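Local coordinates for lipoprotein (Bacillus anthracis, PDB 4JG9), which is of unknown function but, as a putative lipoprotein of the DUF4871 family, may bind lipids, at residues N158-N162 and E163-D167. Numbering follows the deposited sequence.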
# COMPACT_ATOMS: atom_id res chain seq x y z
N ASN A 158 -13.49 -1.14 -4.39
CA ASN A 158 -13.37 -0.67 -5.78
C ASN A 158 -12.50 -1.61 -6.59
O ASN A 158 -11.37 -1.90 -6.21
CB ASN A 158 -12.81 0.74 -5.82
CG ASN A 158 -13.61 1.70 -4.99
OD1 ASN A 158 -14.72 2.10 -5.37
ND2 ASN A 158 -13.08 2.07 -3.82
N ILE A 159 -13.03 -2.11 -7.70
CA ILE A 159 -12.38 -3.18 -8.43
C ILE A 159 -11.91 -2.70 -9.80
O ILE A 159 -12.66 -2.06 -10.54
CB ILE A 159 -13.31 -4.41 -8.58
CG1 ILE A 159 -13.73 -4.94 -7.20
CG2 ILE A 159 -12.67 -5.51 -9.40
CD1 ILE A 159 -15.16 -5.43 -7.19
N TYR A 160 -10.66 -3.01 -10.12
CA TYR A 160 -10.04 -2.61 -11.38
C TYR A 160 -9.47 -3.84 -12.04
O TYR A 160 -9.08 -4.79 -11.37
CB TYR A 160 -8.91 -1.59 -11.14
CG TYR A 160 -9.38 -0.35 -10.41
CD1 TYR A 160 -9.56 0.86 -11.09
CD2 TYR A 160 -9.66 -0.39 -9.04
CE1 TYR A 160 -10.01 1.99 -10.43
CE2 TYR A 160 -10.12 0.75 -8.37
CZ TYR A 160 -10.29 1.93 -9.07
OH TYR A 160 -10.73 3.04 -8.39
N VAL A 161 -9.49 -3.85 -13.36
CA VAL A 161 -8.81 -4.88 -14.12
C VAL A 161 -7.95 -4.18 -15.14
O VAL A 161 -8.42 -3.29 -15.87
CB VAL A 161 -9.80 -5.83 -14.83
CG1 VAL A 161 -9.06 -6.76 -15.79
CG2 VAL A 161 -10.61 -6.58 -13.80
N ASN A 162 -6.68 -4.58 -15.17
CA ASN A 162 -5.71 -3.95 -16.06
C ASN A 162 -5.71 -2.44 -15.84
O ASN A 162 -5.57 -1.67 -16.79
CB ASN A 162 -6.01 -4.30 -17.52
CG ASN A 162 -4.80 -4.15 -18.40
OD1 ASN A 162 -3.66 -4.22 -17.92
ND2 ASN A 162 -5.02 -3.96 -19.70
N GLU A 163 -5.89 -2.05 -14.57
CA GLU A 163 -5.86 -0.64 -14.14
C GLU A 163 -7.04 0.20 -14.58
O GLU A 163 -7.03 1.42 -14.40
CB GLU A 163 -4.54 0.04 -14.54
CG GLU A 163 -3.34 -0.67 -13.98
CD GLU A 163 -2.08 0.18 -13.98
OE1 GLU A 163 -2.12 1.30 -14.53
OE2 GLU A 163 -1.05 -0.29 -13.41
N LYS A 164 -8.04 -0.45 -15.16
CA LYS A 164 -9.28 0.21 -15.60
C LYS A 164 -10.42 -0.15 -14.65
O LYS A 164 -10.58 -1.32 -14.28
CB LYS A 164 -9.62 -0.22 -17.02
CG LYS A 164 -10.92 0.33 -17.58
CD LYS A 164 -11.14 -0.22 -18.97
CE LYS A 164 -12.49 0.14 -19.52
NZ LYS A 164 -12.57 1.57 -19.88
N TYR A 165 -11.19 0.85 -14.23
CA TYR A 165 -12.29 0.63 -13.30
C TYR A 165 -13.29 -0.40 -13.83
O TYR A 165 -13.71 -0.33 -14.99
CB TYR A 165 -13.01 1.95 -13.00
CG TYR A 165 -14.18 1.80 -12.06
CD1 TYR A 165 -13.98 1.81 -10.68
CD2 TYR A 165 -15.48 1.67 -12.53
CE1 TYR A 165 -15.05 1.67 -9.80
CE2 TYR A 165 -16.55 1.53 -11.66
CZ TYR A 165 -16.33 1.53 -10.30
OH TYR A 165 -17.40 1.39 -9.44
N TYR A 166 -13.66 -1.36 -12.99
CA TYR A 166 -14.58 -2.41 -13.40
C TYR A 166 -15.92 -2.26 -12.71
O TYR A 166 -16.95 -2.12 -13.36
CB TYR A 166 -14.00 -3.80 -13.11
CG TYR A 166 -14.93 -4.89 -13.57
CD1 TYR A 166 -15.08 -5.16 -14.93
CD2 TYR A 166 -15.71 -5.61 -12.68
CE1 TYR A 166 -15.94 -6.13 -15.38
CE2 TYR A 166 -16.58 -6.60 -13.12
CZ TYR A 166 -16.69 -6.85 -14.47
OH TYR A 166 -17.54 -7.82 -14.93
N ASP A 167 -15.90 -2.34 -11.39
CA ASP A 167 -17.09 -2.13 -10.59
C ASP A 167 -16.73 -1.91 -9.12
O ASP A 167 -15.55 -1.80 -8.76
CB ASP A 167 -18.05 -3.32 -10.73
CG ASP A 167 -19.51 -2.87 -10.78
OD1 ASP A 167 -19.84 -1.89 -10.07
OD2 ASP A 167 -20.31 -3.46 -11.56
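Val161 and Lys164 pair through both backbone N-H groups, Val161 N to Lys164 O at 2.9 Å and Lys164 N to Val161 O at 3.0 Å, and so close a type I' turn whose two corner residues, Asn162 and Glu163, both have positive phi. The second bond comes in obliquely, with Lys164 N well above the carbonyl plane of Val161 and not on a lone pair. Past the next pair, Tyr160 with Tyr165, the two chains fall out of step: Ile159 faces both Tyr166 and Asp167. Ile159 O accepts a hydrogen bond from Tyr166 N at 2.7 Å and, weakly, one from Asp167 N, while Ile159 N reaches Asp167 O at 2.8 Å. Here is a beta hairpin with a two-residue loop, carrying a classic beta bulge, at the turn between strands 153-161 and 164-173 of an antiparallel sheet; strand 102-110 flanks the first of them.

On one face Tyr160 and Tyr165 make a T-shaped pair, with ring planes at 81° and centroids 5.7 Å apart. The CD1 edge of Tyr165 points at the face of Tyr160, and Tyr165 CB lies 4.0 Å from Tyr160 CE1. Different first torsions set this up: Tyr160 CG stands beside its own backbone N (chi1 -58°), whereas Tyr165 CG lies anti to its N and beside the carbonyl carbon. Phe44 also meets the Tyr160 ring.

The bulge brings Tyr166 CB alongside Val161 CG2 and Ile159 CG2, in loose apolar contact with both, while its ring runs on to a cation-pi contact with Lys74 and its hydroxyl to a hydrogen bond with Asp96. Lys74 also forms a salt bridge with Asp167 OD2. At the turn, the extended Glu163 chain carries OE2 to a hydrogen bond with Ser126 OG of the second subunit.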